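Local coordinates for protein putative neuraminyllactose-binding hemagglutinin homolog (Helicobacter pylori, PDB 3BGH) that is of unproven function but probably acts as an outer-membrane lipoprotein adhesin that binds neuraminyllactose and is associated with the flagellar sheath, at residues 106-112 with 124-130; 51-56 with 190-194; 21-25 with 198-203; 157-161 with 182-186; 101-105 with 129-133. One frame throughout, in Å; residues are numbered along the deposited sequence.

Contact 1 of 5, residues 106-112 with 124-130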
# COMPACT_ATOMS: atom_id res chain seq x y z
N VAL A 106 4.25 0.56 -4.52
CA VAL A 106 3.18 1.42 -4.97
C VAL A 106 2.23 0.59 -5.81
O VAL A 106 2.65 -0.23 -6.62
CB VAL A 106 3.68 2.72 -5.69
CG1 VAL A 106 4.46 2.40 -6.92
CG2 VAL A 106 2.50 3.62 -6.06
N ALA A 107 0.94 0.75 -5.56
CA ALA A 107 -0.07 0.00 -6.27
C ALA A 107 -1.13 0.97 -6.73
O ALA A 107 -1.38 1.98 -6.08
CB ALA A 107 -0.66 -1.05 -5.38
N ILE A 108 -1.71 0.67 -7.88
CA ILE A 108 -2.81 1.47 -8.39
C ILE A 108 -4.11 0.62 -8.43
O ILE A 108 -4.15 -0.51 -8.93
CB ILE A 108 -2.41 2.17 -9.70
CG1 ILE A 108 -1.41 3.26 -9.35
CG2 ILE A 108 -3.62 2.78 -10.41
CD1 ILE A 108 -0.64 3.82 -10.45
N LEU A 109 -5.15 1.16 -7.80
CA LEU A 109 -6.48 0.58 -7.83
C LEU A 109 -7.29 1.31 -8.88
O LEU A 109 -7.20 2.52 -9.02
CB LEU A 109 -7.15 0.72 -6.48
CG LEU A 109 -6.72 -0.24 -5.37
CD1 LEU A 109 -5.27 -0.05 -4.94
CD2 LEU A 109 -7.63 -0.02 -4.22
N GLU A 110 -8.07 0.55 -9.62
CA GLU A 110 -8.80 1.07 -10.77
C GLU A 110 -10.28 1.07 -10.48
O GLU A 110 -10.75 0.24 -9.70
CB GLU A 110 -8.48 0.24 -12.03
CG GLU A 110 -7.04 0.47 -12.50
CD GLU A 110 -6.67 -0.31 -13.75
OE1 GLU A 110 -7.39 -1.25 -14.13
OE2 GLU A 110 -5.62 0.03 -14.36
N ASP A 111 -10.97 2.04 -11.08
CA ASP A 111 -12.44 2.02 -11.17
C ASP A 111 -13.12 2.17 -9.80
O ASP A 111 -13.91 1.33 -9.37
CB ASP A 111 -12.94 0.77 -11.94
CG ASP A 111 -12.59 0.80 -13.44
OD1 ASP A 111 -12.46 1.90 -14.04
OD2 ASP A 111 -12.43 -0.28 -14.04
N ILE A 112 -12.78 3.27 -9.14
CA ILE A 112 -13.46 3.67 -7.92
C ILE A 112 -14.35 4.84 -8.31
O ILE A 112 -13.92 5.74 -9.07
CB ILE A 112 -12.43 4.11 -6.84
CG1 ILE A 112 -11.35 3.06 -6.64
CG2 ILE A 112 -13.10 4.36 -5.53
CD1 ILE A 112 -10.50 3.31 -5.41
N VAL A 124 -15.48 8.62 -11.89
CA VAL A 124 -14.76 7.38 -11.66
C VAL A 124 -13.29 7.75 -11.66
O VAL A 124 -12.87 8.66 -12.41
CB VAL A 124 -15.08 6.37 -12.75
CG1 VAL A 124 -14.44 4.98 -12.48
CG2 VAL A 124 -16.61 6.26 -12.89
N ILE A 125 -12.51 7.12 -10.78
CA ILE A 125 -11.09 7.47 -10.61
C ILE A 125 -10.24 6.22 -10.50
O ILE A 125 -10.76 5.13 -10.27
CB ILE A 125 -10.83 8.28 -9.32
CG1 ILE A 125 -10.94 7.39 -8.08
CG2 ILE A 125 -11.75 9.49 -9.20
CD1 ILE A 125 -10.55 8.04 -6.82
N ASP A 126 -8.94 6.38 -10.70
CA ASP A 126 -7.96 5.43 -10.23
C ASP A 126 -7.26 6.06 -9.02
O ASP A 126 -7.20 7.28 -8.91
CB ASP A 126 -6.95 5.11 -11.34
CG ASP A 126 -7.52 4.19 -12.40
OD1 ASP A 126 -8.63 3.62 -12.18
OD2 ASP A 126 -6.87 4.04 -13.48
N MET A 127 -6.74 5.23 -8.12
CA MET A 127 -6.17 5.73 -6.87
C MET A 127 -5.06 4.81 -6.40
O MET A 127 -5.20 3.59 -6.45
CB MET A 127 -7.26 5.81 -5.77
CG MET A 127 -6.79 6.50 -4.44
SD MET A 127 -8.06 6.60 -3.10
CE MET A 127 -8.13 4.90 -2.69
N SER A 128 -3.98 5.41 -5.90
CA SER A 128 -2.87 4.63 -5.41
C SER A 128 -2.97 4.21 -3.95
O SER A 128 -3.70 4.79 -3.12
CB SER A 128 -1.64 5.47 -5.53
OG SER A 128 -1.72 6.43 -4.50
N SER A 129 -2.15 3.22 -3.62
CA SER A 129 -1.81 2.90 -2.24
C SER A 129 -0.31 2.61 -2.25
O SER A 129 0.31 2.59 -3.32
CB SER A 129 -2.59 1.67 -1.77
OG SER A 129 -2.07 0.50 -2.36
N GLY A 130 0.26 2.37 -1.09
CA GLY A 130 1.65 2.06 -0.96
C GLY A 130 2.36 3.01 -0.02
O GLY A 130 1.77 3.88 0.55
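Asp-111 and Ile-112 both face Ile-125, a G1 beta bulge in the antiparallel hairpin of strands 98-114 and 123-137. Asp-111 supplies the left-handed backbone (phi 66°, psi 57°) of the bulge's first position. Asp-126 grips the bulge from the partner strand. Asp-126 CB sits 3.5 Å from Leu-109 O and also brushes Ile-108 CG2. CG, swung beside its own backbone N (chi1 -76°), rests against Glu-110 CA and CG. Asp-126 OD2 runs along Glu-110 CG and is hydrogen-bonded to His-186 ND1, while Asp-126 OD1 accepts Asp-111 N at 3.0 Å, nearly in line with its C-O bond. The Glu-110 and Asp-126 carboxylates lie side by side with almost parallel planes, Glu-110 OE2 being 4.3 Å from Asp-126 OD2; the imidazole of His-186 may ease this repulsion. On the sheet face carrying Leu-109, Ile-112 and Met-127, the methyls Ile-112 CD1 and Met-127 CE meet at 3.9 Å, and Tyr-131 of the second subunit packs on Leu-109 and Met-127. Within the bulge, Ile-112 pairs with Ile-125: Ile-112 N reaches Ile-125 O at 3.0 Å, and Ile-125 N returns a 2.6 Å bond to Ile-112 O.

Contact 2 of 5, residues 51-56 with 190-194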
# COMPACT_ATOMS: atom_id res chain seq x y z
N VAL A 51 -1.15 -3.71 -12.49
CA VAL A 51 -1.67 -2.67 -13.36
C VAL A 51 -0.54 -1.78 -13.94
O VAL A 51 -0.71 -1.17 -15.01
CB VAL A 51 -2.72 -1.92 -12.52
CG1 VAL A 51 -2.57 -0.41 -12.57
CG2 VAL A 51 -4.13 -2.43 -12.88
N ILE A 52 0.60 -1.77 -13.26
CA ILE A 52 1.76 -0.91 -13.58
C ILE A 52 2.87 -1.64 -14.42
O ILE A 52 3.37 -2.67 -14.00
CB ILE A 52 2.41 -0.32 -12.27
CG1 ILE A 52 1.41 0.53 -11.50
CG2 ILE A 52 3.66 0.50 -12.59
CD1 ILE A 52 1.84 0.93 -10.06
N PRO A 53 3.22 -1.13 -15.60
CA PRO A 53 4.29 -1.77 -16.40
C PRO A 53 5.62 -1.83 -15.66
O PRO A 53 6.01 -0.87 -15.01
CB PRO A 53 4.41 -0.86 -17.64
CG PRO A 53 3.02 -0.12 -17.70
CD PRO A 53 2.61 0.04 -16.26
N GLU A 54 6.30 -2.97 -15.76
CA GLU A 54 7.63 -3.16 -15.18
C GLU A 54 8.62 -2.06 -15.54
O GLU A 54 9.49 -1.72 -14.72
CB GLU A 54 8.22 -4.49 -15.61
CG GLU A 54 7.67 -5.73 -14.88
CD GLU A 54 8.40 -7.00 -15.29
OE1 GLU A 54 8.70 -7.83 -14.39
OE2 GLU A 54 8.70 -7.15 -16.52
N SER A 55 8.50 -1.50 -16.73
CA SER A 55 9.42 -0.45 -17.10
C SER A 55 9.25 0.82 -16.26
O SER A 55 10.23 1.55 -16.04
CB SER A 55 9.27 -0.12 -18.56
OG SER A 55 7.96 0.37 -18.81
N TYR A 56 8.01 1.08 -15.80
CA TYR A 56 7.72 2.26 -14.96
C TYR A 56 8.40 2.09 -13.63
O TYR A 56 9.03 3.02 -13.14
CB TYR A 56 6.23 2.47 -14.72
CG TYR A 56 5.45 2.94 -15.92
CD1 TYR A 56 5.99 2.94 -17.20
CD2 TYR A 56 4.12 3.31 -15.79
CE1 TYR A 56 5.22 3.31 -18.30
CE2 TYR A 56 3.38 3.70 -16.86
CZ TYR A 56 3.92 3.69 -18.12
OH TYR A 56 3.13 4.09 -19.18
N ILE A 190 -2.34 6.14 -14.64
CA ILE A 190 -1.16 5.53 -14.03
C ILE A 190 0.06 6.46 -14.13
O ILE A 190 0.76 6.72 -13.15
CB ILE A 190 -0.86 4.17 -14.72
CG1 ILE A 190 -1.98 3.18 -14.36
CG2 ILE A 190 0.48 3.64 -14.32
CD1 ILE A 190 -1.90 1.85 -15.06
N ARG A 191 0.28 6.96 -15.33
CA ARG A 191 1.32 7.92 -15.59
C ARG A 191 1.25 9.17 -14.68
O ARG A 191 2.27 9.59 -14.12
CB ARG A 191 1.33 8.25 -17.08
CG ARG A 191 2.57 7.73 -17.75
CD ARG A 191 2.37 7.11 -19.12
NE ARG A 191 2.19 8.09 -20.17
CZ ARG A 191 2.26 7.83 -21.48
NH1 ARG A 191 2.56 6.61 -21.92
NH2 ARG A 191 2.06 8.81 -22.34
N LYS A 192 0.04 9.71 -14.51
CA LYS A 192 -0.22 10.89 -13.65
C LYS A 192 -0.02 10.60 -12.18
O LYS A 192 0.61 11.38 -11.48
CB LYS A 192 -1.65 11.41 -13.85
CG LYS A 192 -1.87 12.19 -15.16
CD LYS A 192 -3.16 12.97 -15.12
CE LYS A 192 -4.30 12.20 -15.79
NZ LYS A 192 -5.64 12.81 -15.45
N ILE A 193 -0.55 9.47 -11.73
CA ILE A 193 -0.44 9.07 -10.34
C ILE A 193 1.00 8.84 -9.95
O ILE A 193 1.45 9.34 -8.90
CB ILE A 193 -1.34 7.83 -10.05
CG1 ILE A 193 -2.82 8.28 -10.01
CG2 ILE A 193 -0.89 7.10 -8.78
CD1 ILE A 193 -3.85 7.16 -10.10
N MET A 194 1.73 8.11 -10.80
CA MET A 194 3.15 7.83 -10.59
C MET A 194 4.00 9.11 -10.59
O MET A 194 4.90 9.22 -9.78
CB MET A 194 3.73 6.84 -11.64
CG MET A 194 2.94 5.57 -11.90
SD MET A 194 4.00 4.14 -11.75
CE MET A 194 4.00 4.16 -9.97
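Tyr-56 points its ring at helix 186-208 edge first. Ile-190 CG2 lies in the ring plane, 3.9 Å from Tyr-56 CE2, with the two side chains at about a right angle. Met-194 also comes to this rim: its SD stands 5.4 Å from the Tyr-56 ring centroid, 77° off the ring normal, a Met-aromatic contact made at the edge. One face of the ring is taken by Pro-53, the N-cap residue of helix 54-73, whose CG hangs 3.8 Å above the ring centre. At the phenol end, Tyr-56 OH is 3.1 Å from Arg-191 CD; the hydroxyl lies in the plane of the guanidinium at its edge, the ring turned 60° against that group, which is held elsewhere by a hydrogen bond from NH2 to Val-19 O.

Ile-190 serves two neighbours because its branches part: with CG2 anti to the backbone N and CG1 beside it (chi1 -68°), the first goes to the tyrosine and the second carries Ile-190 CD1 to within 3.4 Å of Val-51 CG1. Ile-52 and Met-194 meet tip to tip, Ile-52 CG2 to Met-194 SD at 3.8 Å and Ile-52 CD1 to Met-194 CE at 3.9 Å. The turn into helix 54-73 packs beside helix 186-208, and both rest on the sheet: Ile-52 on Ile-108, Val-51 on Glu-110, and Ile-193 of the helix also on Ile-108, while Leu-21 of the N-terminal loop touches both Tyr-56 and Arg-191.

Contact 3 of 5, residues 21-25 with 198-203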
# COMPACT_ATOMS: atom_id res chain seq x y z
N LEU A 21 5.67 10.25 -18.83
CA LEU A 21 6.28 9.96 -17.55
C LEU A 21 7.17 11.14 -17.19
O LEU A 21 7.76 11.76 -18.06
CB LEU A 21 7.10 8.69 -17.62
CG LEU A 21 6.38 7.36 -17.50
CD1 LEU A 21 7.41 6.23 -17.58
CD2 LEU A 21 5.59 7.29 -16.21
N HIS A 22 7.25 11.49 -15.91
CA HIS A 22 8.15 12.56 -15.53
C HIS A 22 8.82 12.34 -14.20
O HIS A 22 8.54 13.05 -13.23
CB HIS A 22 7.46 13.92 -15.59
CG HIS A 22 8.43 15.06 -15.65
ND1 HIS A 22 8.49 16.04 -14.68
CD2 HIS A 22 9.40 15.35 -16.55
CE1 HIS A 22 9.45 16.90 -15.00
NE2 HIS A 22 10.01 16.51 -16.13
N PHE A 23 9.73 11.37 -14.17
CA PHE A 23 10.44 11.04 -12.95
C PHE A 23 11.68 11.95 -12.80
O PHE A 23 12.81 11.50 -12.87
CB PHE A 23 10.71 9.52 -12.88
CG PHE A 23 9.43 8.66 -12.98
CD1 PHE A 23 8.16 9.23 -12.87
CD2 PHE A 23 9.51 7.28 -13.18
CE1 PHE A 23 7.00 8.44 -12.96
CE2 PHE A 23 8.35 6.48 -13.26
CZ PHE A 23 7.11 7.06 -13.14
N HIS A 24 11.44 13.25 -12.61
CA HIS A 24 12.50 14.27 -12.42
C HIS A 24 11.99 15.42 -11.54
O HIS A 24 10.93 16.00 -11.79
CB HIS A 24 13.06 14.77 -13.79
CG HIS A 24 14.20 15.76 -13.69
ND1 HIS A 24 14.03 17.13 -13.87
CD2 HIS A 24 15.52 15.58 -13.46
CE1 HIS A 24 15.19 17.74 -13.73
NE2 HIS A 24 16.12 16.83 -13.49
N TYR A 25 12.73 15.72 -10.48
CA TYR A 25 12.36 16.81 -9.59
C TYR A 25 13.56 17.76 -9.67
O TYR A 25 14.69 17.31 -9.51
CB TYR A 25 12.12 16.27 -8.17
CG TYR A 25 12.04 17.31 -7.07
CD1 TYR A 25 10.91 18.13 -6.94
CD2 TYR A 25 13.09 17.48 -6.14
CE1 TYR A 25 10.82 19.10 -5.94
CE2 TYR A 25 13.00 18.46 -5.11
CZ TYR A 25 11.86 19.26 -5.02
OH TYR A 25 11.71 20.22 -4.04
N TYR A 198 6.21 10.27 -7.57
CA TYR A 198 7.64 10.49 -7.69
C TYR A 198 7.99 11.87 -7.10
O TYR A 198 8.91 11.97 -6.31
CB TYR A 198 8.13 10.41 -9.15
CG TYR A 198 9.64 10.55 -9.22
CD1 TYR A 198 10.47 9.43 -9.17
CD2 TYR A 198 10.24 11.80 -9.26
CE1 TYR A 198 11.84 9.57 -9.22
CE2 TYR A 198 11.61 11.95 -9.31
CZ TYR A 198 12.41 10.84 -9.28
OH TYR A 198 13.78 11.01 -9.31
N HIS A 199 7.24 12.90 -7.49
CA HIS A 199 7.40 14.25 -6.98
C HIS A 199 7.34 14.24 -5.43
O HIS A 199 8.30 14.67 -4.80
CB HIS A 199 6.35 15.20 -7.61
CG HIS A 199 6.41 16.62 -7.10
ND1 HIS A 199 7.28 17.57 -7.61
CD2 HIS A 199 5.65 17.27 -6.18
CE1 HIS A 199 7.08 18.72 -7.00
NE2 HIS A 199 6.09 18.57 -6.13
N LYS A 200 6.25 13.71 -4.83
CA LYS A 200 6.15 13.60 -3.38
C LYS A 200 7.33 12.88 -2.70
O LYS A 200 7.77 13.34 -1.64
CB LYS A 200 4.83 12.95 -2.93
CG LYS A 200 4.62 13.01 -1.41
CD LYS A 200 3.41 12.19 -0.89
CE LYS A 200 3.11 12.48 0.60
NZ LYS A 200 1.84 11.88 1.12
N VAL A 201 7.82 11.77 -3.27
CA VAL A 201 8.97 11.07 -2.63
C VAL A 201 10.23 11.98 -2.60
O VAL A 201 10.87 12.15 -1.56
CB VAL A 201 9.32 9.66 -3.28
CG1 VAL A 201 10.56 9.10 -2.68
CG2 VAL A 201 8.20 8.66 -3.05
N MET A 202 10.57 12.54 -3.74
CA MET A 202 11.76 13.36 -3.82
C MET A 202 11.69 14.58 -2.89
O MET A 202 12.68 14.90 -2.26
CB MET A 202 12.02 13.79 -5.27
CG MET A 202 12.69 12.72 -6.14
SD MET A 202 14.26 12.17 -5.53
CE MET A 202 15.15 13.71 -5.48
N VAL A 203 10.53 15.24 -2.80
CA VAL A 203 10.35 16.40 -1.93
C VAL A 203 10.51 16.02 -0.46
O VAL A 203 11.14 16.74 0.32
CB VAL A 203 8.95 17.01 -2.08
CG1 VAL A 203 8.68 18.02 -0.97
CG2 VAL A 203 8.78 17.71 -3.43
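Tyr-198 sends its CG anti to the backbone N (chi1 -176°), standing the ring up from helix 186-208 beneath Phe-23, whose own CG turns back beside its backbone N (chi1 -57°). The phenylalanine ring lies nearly parallel to the tyrosine ring, on a separate plane and slid well along: the planes are 10° apart, yet the centroids are separated by 5.5 Å and the rings barely overlap. What lies over the tyrosine is the root of Phe-23. Phe-23 CA is 3.7 Å above the Tyr-198 ring plane, near the centre, and Phe-23 CB makes a CH-pi contact 3.8 Å from the same ring's centroid. The backbone joins in, with Phe-23 C 3.5 Å from Tyr-198 CE2.

Phe-23 is the centre of an inverse gamma turn, closed by a weak hydrogen bond from His-24 N to His-22 O, and this turn lays the main chain across the aromatic face. The loop before strand 38-48 is in this way fastened over the groove between helices 54-73 and 186-208. Phe-60 meets both the Phe-23 and Tyr-198 rings edge-to-face, and Gln-67 OE1 is hydrogen-bonded to both Tyr-198 OH and Tyr-25 N.

Further along, Tyr-25 lies down on the helix. Tyr-25 CB packs on Met-202 CB at 3.8 Å, and Tyr-25 CD1 is 3.7 Å from His-199 ND1, the two rings meeting obliquely. Val-203, at about a right angle to the tyrosine, pushes CG2 to 3.5 Å from Tyr-25 CE1; the same methyl sits 3.9 Å above the plane of the His-199 ring, toward its rim.

Contact 4 of 5, residues 157-161 with 182-186. With SO4 (sulfate ion), chain E.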
# COMPACT_ATOMS: atom_id res chain seq x y z
N ALA A 157 -6.49 9.94 -9.92
CA ALA A 157 -6.70 10.45 -11.25
C ALA A 157 -8.11 10.14 -11.71
O ALA A 157 -8.58 9.02 -11.67
CB ALA A 157 -5.69 9.85 -12.19
N VAL A 158 -8.79 11.17 -12.20
CA VAL A 158 -10.12 11.02 -12.74
C VAL A 158 -10.04 10.39 -14.13
O VAL A 158 -9.29 10.87 -14.98
CB VAL A 158 -10.82 12.35 -12.81
CG1 VAL A 158 -12.20 12.16 -13.41
CG2 VAL A 158 -10.90 12.93 -11.43
N ILE A 159 -10.81 9.32 -14.33
CA ILE A 159 -10.89 8.68 -15.62
C ILE A 159 -12.21 8.96 -16.34
O ILE A 159 -12.27 8.99 -17.57
CB ILE A 159 -10.63 7.16 -15.56
CG1 ILE A 159 -11.46 6.50 -14.47
CG2 ILE A 159 -9.16 6.91 -15.33
CD1 ILE A 159 -11.21 4.98 -14.35
N GLU A 160 -13.26 9.20 -15.57
CA GLU A 160 -14.59 9.36 -16.11
C GLU A 160 -15.40 10.39 -15.29
O GLU A 160 -15.41 10.34 -14.05
CB GLU A 160 -15.25 7.99 -16.10
CG GLU A 160 -16.53 7.86 -16.88
CD GLU A 160 -16.96 6.39 -16.98
OE1 GLU A 160 -16.08 5.55 -17.25
OE2 GLU A 160 -18.16 6.08 -16.79
N ARG A 161 -16.03 11.34 -15.99
CA ARG A 161 -17.03 12.24 -15.38
C ARG A 161 -18.41 11.98 -15.98
O ARG A 161 -18.52 11.67 -17.16
CB ARG A 161 -16.66 13.70 -15.60
CG ARG A 161 -15.19 13.94 -15.41
CD ARG A 161 -14.82 15.35 -15.59
NE ARG A 161 -13.72 15.70 -14.70
CZ ARG A 161 -13.87 16.15 -13.46
NH1 ARG A 161 -15.09 16.30 -12.94
NH2 ARG A 161 -12.81 16.46 -12.73
N LYS A 182 -16.09 12.00 -19.84
CA LYS A 182 -15.36 10.74 -19.91
C LYS A 182 -13.86 11.00 -20.20
O LYS A 182 -13.37 10.74 -21.30
CB LYS A 182 -15.98 9.81 -20.96
CG LYS A 182 -15.42 8.39 -20.95
CD LYS A 182 -15.71 7.67 -22.26
CE LYS A 182 -14.58 6.70 -22.61
NZ LYS A 182 -14.91 5.91 -23.85
N GLU A 183 -13.16 11.49 -19.17
CA GLU A 183 -11.78 12.04 -19.27
C GLU A 183 -10.72 11.22 -20.02
O GLU A 183 -10.41 11.55 -21.17
CB GLU A 183 -11.26 12.51 -17.90
CG GLU A 183 -12.21 13.47 -17.19
CD GLU A 183 -11.56 14.80 -16.87
OE1 GLU A 183 -11.34 15.09 -15.66
OE2 GLU A 183 -11.28 15.56 -17.82
N THR A 184 -10.15 10.18 -19.39
CA THR A 184 -9.02 9.42 -20.00
C THR A 184 -9.19 7.86 -20.14
O THR A 184 -10.32 7.35 -20.29
CB THR A 184 -7.61 9.80 -19.36
OG1 THR A 184 -7.53 9.38 -17.98
CG2 THR A 184 -7.32 11.32 -19.46
N ASP A 185 -8.07 7.13 -20.15
CA ASP A 185 -8.06 5.69 -19.87
C ASP A 185 -7.02 5.38 -18.78
O ASP A 185 -6.32 6.29 -18.28
CB ASP A 185 -7.81 4.86 -21.14
CG ASP A 185 -6.36 4.93 -21.64
OD1 ASP A 185 -6.00 4.08 -22.50
OD2 ASP A 185 -5.59 5.83 -21.18
N HIS A 186 -6.92 4.11 -18.41
CA HIS A 186 -6.03 3.68 -17.34
C HIS A 186 -4.55 4.09 -17.48
O HIS A 186 -4.02 4.70 -16.56
CB HIS A 186 -6.20 2.19 -17.07
CG HIS A 186 -7.61 1.80 -16.74
ND1 HIS A 186 -8.39 2.52 -15.86
CD2 HIS A 186 -8.38 0.77 -17.17
CE1 HIS A 186 -9.58 1.96 -15.77
NE2 HIS A 186 -9.60 0.90 -16.55
S SO4 E . -13.88 18.68 -9.99
O1 SO4 E . -13.15 19.95 -9.85
O2 SO4 E . -14.61 18.38 -8.75
O3 SO4 E . -14.82 18.80 -11.09
O4 SO4 E . -12.93 17.62 -10.30
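Arg-161 NE gives a short, nearly straight bond to Glu-183 OE1, 2.6 Å, as part of a salt bridge. The carboxylate oxygen lies in the guanidinium plane, but the donor comes from above the carboxylate plane, 70° out of it, and the two planes are 66° apart. The aliphatic parts pack as well, Arg-161 CG to Glu-183 CG at 3.5 Å. On its remaining nitrogens the guanidinium holds a sulfate, probably from the crystallisation liquor: Arg-161 NH2 reaches sulfate O4 at 2.7 Å, and Arg-161 NH1 makes a weak bond to sulfate O3 at 3.1 Å. Lys-123 NZ binds the same ion.

Behind this surface cluster the main chains meet where strand 144-161 carries a classic beta bulge, Ile-159 and Glu-160 both facing Val-124. Ile-159 O there accepts Thr-184 N at 3.0 Å, tying the incoming loop to the outermost strand of this chain's sheet just ahead of Asp-185, the N-cap position of helix 186-208. Ile-159 has CG1 tucked between its backbone N and carbonyl carbon (chi1 49°), which sends Ile-159 CD1 to the edge of the His-186 ring, 3.7 Å from His-186 CE1; Ile-159 CG2 is 4.0 Å from Thr-184 OG1.

Contact 5 of 5, residues 101-105 with 129-133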
# COMPACT_ATOMS: atom_id res chain seq x y z
N ARG A 101 19.05 3.21 2.11
CA ARG A 101 18.50 1.94 1.65
C ARG A 101 16.95 2.01 1.68
O ARG A 101 16.33 1.96 2.74
CB ARG A 101 19.08 0.82 2.55
CG ARG A 101 18.34 -0.46 2.56
CD ARG A 101 19.25 -1.61 2.92
NE ARG A 101 18.87 -2.78 2.13
CZ ARG A 101 19.24 -4.04 2.40
NH1 ARG A 101 19.98 -4.32 3.46
NH2 ARG A 101 18.85 -5.02 1.59
N MET A 102 16.36 2.17 0.50
CA MET A 102 14.96 2.45 0.30
C MET A 102 14.17 1.21 -0.18
O MET A 102 14.51 0.60 -1.20
CB MET A 102 14.79 3.58 -0.72
CG MET A 102 13.46 4.32 -0.60
SD MET A 102 13.17 5.52 -1.94
CE MET A 102 14.86 6.24 -2.05
N ASP A 103 13.13 0.84 0.57
CA ASP A 103 12.24 -0.23 0.21
C ASP A 103 10.77 0.18 0.33
O ASP A 103 10.41 1.05 1.14
CB ASP A 103 12.53 -1.47 1.05
CG ASP A 103 14.01 -1.90 1.00
OD1 ASP A 103 14.33 -2.88 0.29
OD2 ASP A 103 14.86 -1.24 1.66
N GLY A 104 9.91 -0.45 -0.46
CA GLY A 104 8.49 -0.16 -0.45
C GLY A 104 7.69 -0.68 -1.63
O GLY A 104 8.08 -1.65 -2.29
N ASN A 105 6.55 -0.05 -1.88
CA ASN A 105 5.68 -0.45 -2.96
C ASN A 105 4.72 0.62 -3.29
O ASN A 105 4.41 1.48 -2.45
CB ASN A 105 4.86 -1.73 -2.60
CG ASN A 105 3.67 -1.42 -1.72
OD1 ASN A 105 3.82 -1.25 -0.50
ND2 ASN A 105 2.50 -1.31 -2.33
N SER A 129 -2.15 3.22 -3.62
CA SER A 129 -1.81 2.90 -2.24
C SER A 129 -0.31 2.61 -2.25
O SER A 129 0.31 2.59 -3.32
CB SER A 129 -2.59 1.67 -1.77
OG SER A 129 -2.07 0.50 -2.36
N GLY A 130 0.26 2.37 -1.09
CA GLY A 130 1.65 2.06 -0.96
C GLY A 130 2.36 3.01 -0.02
O GLY A 130 1.77 3.88 0.55
N TYR A 131 3.66 2.85 0.09
CA TYR A 131 4.38 3.44 1.15
C TYR A 131 5.88 3.15 0.91
O TYR A 131 6.27 2.03 0.58
CB TYR A 131 3.88 2.84 2.50
CG TYR A 131 4.49 3.47 3.72
CD1 TYR A 131 3.84 4.49 4.42
CD2 TYR A 131 5.75 3.06 4.18
CE1 TYR A 131 4.42 5.09 5.55
CE2 TYR A 131 6.34 3.65 5.33
CZ TYR A 131 5.66 4.64 6.00
OH TYR A 131 6.27 5.20 7.09
N LEU A 132 6.70 4.19 1.03
CA LEU A 132 8.14 4.04 0.90
C LEU A 132 8.86 4.25 2.20
O LEU A 132 8.58 5.20 2.96
CB LEU A 132 8.67 5.00 -0.13
CG LEU A 132 8.85 4.35 -1.49
CD1 LEU A 132 7.53 3.96 -2.11
CD2 LEU A 132 9.61 5.30 -2.43
N ASN A 133 9.82 3.38 2.44
CA ASN A 133 10.62 3.51 3.62
C ASN A 133 12.10 3.69 3.31
O ASN A 133 12.75 2.80 2.75
CB ASN A 133 10.46 2.28 4.48
CG ASN A 133 11.01 2.49 5.84
OD1 ASN A 133 10.45 3.28 6.64
ND2 ASN A 133 12.11 1.82 6.15
O HOH W 1 0.10 -0.86 -1.14
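The antiparallel hairpin of strands 98-114 and 123-137 is regular here, with Asp-103 opposite Asn-133 and Asn-105 opposite Tyr-131 as hydrogen-bonded pairs. Asp-103 N bonds to Asn-133 O at 3.0 Å and Asn-133 N to Asp-103 O at 2.7 Å. In the second pair Asn-105 N reaches Tyr-131 O at 3.2 Å, while Tyr-131 N returns to Asn-105 O at 3.0 Å. Between them Gly-104 and Leu-132 form a non-hydrogen-bonded pair, with Gly-104 CA giving a CA-H...O contact to Tyr-131 O.

The two faces of the sheet have different company. Met-102 has CG anti to the backbone N (chi1 -157°), and Met-102 SD comes to rest 3.6 Å from Leu-132 CD2. This apolar pair lies under the helical layer: Met-102 touches Leu-64 and Leu-68 of helix 54-73 and Ile-205 of helix 186-208, and Leu-132 touches Val-201. The face bearing Asn-105, Tyr-131 and Asn-133 is turned to the second subunit, where Tyr-131 packs on its Leu-109 and Asn-133 on its Ile-112.

Asn-105 provides a polar link across that interface. Its CG sits between its own N and carbonyl carbon (chi1 79°), bringing the amide over the neighbouring strand, Asn-105 ND2 being 3.7 Å from Gly-130 CA. Asn-105 ND2 donates to a water at 2.7 Å, and that water is hydrogen-bonded to Ser-129 OG of the same chain at 2.8 Å. On the other arm of the amide, OD1 is hydrogen-bonded to Ser-129 OG of the second subunit.

How the contacts relate
Contacts 1 and 5 are successive lengths of one hairpin, centres about 16 Å apart, sharing Ser-129 and Gly-130; both also meet the second subunit, so the hairpin serves the sheet and the dimer together. Contact 4 lies about 12 Å from contact 1, centre to centre, where the next strand, 144-161, pairs with 123-137 before the chain enters helix 186-208. That helix carries contacts 2 and 3, their centres about 13 Å apart, which bind it to the start of helix 54-73 and to the N-terminal loop. Segments 21-25 and 51-56 come early and 190-194 and 198-203 late, so both contacts bracket the hairpin in sequence and join early and late parts of the chain on the helical side of the sheet.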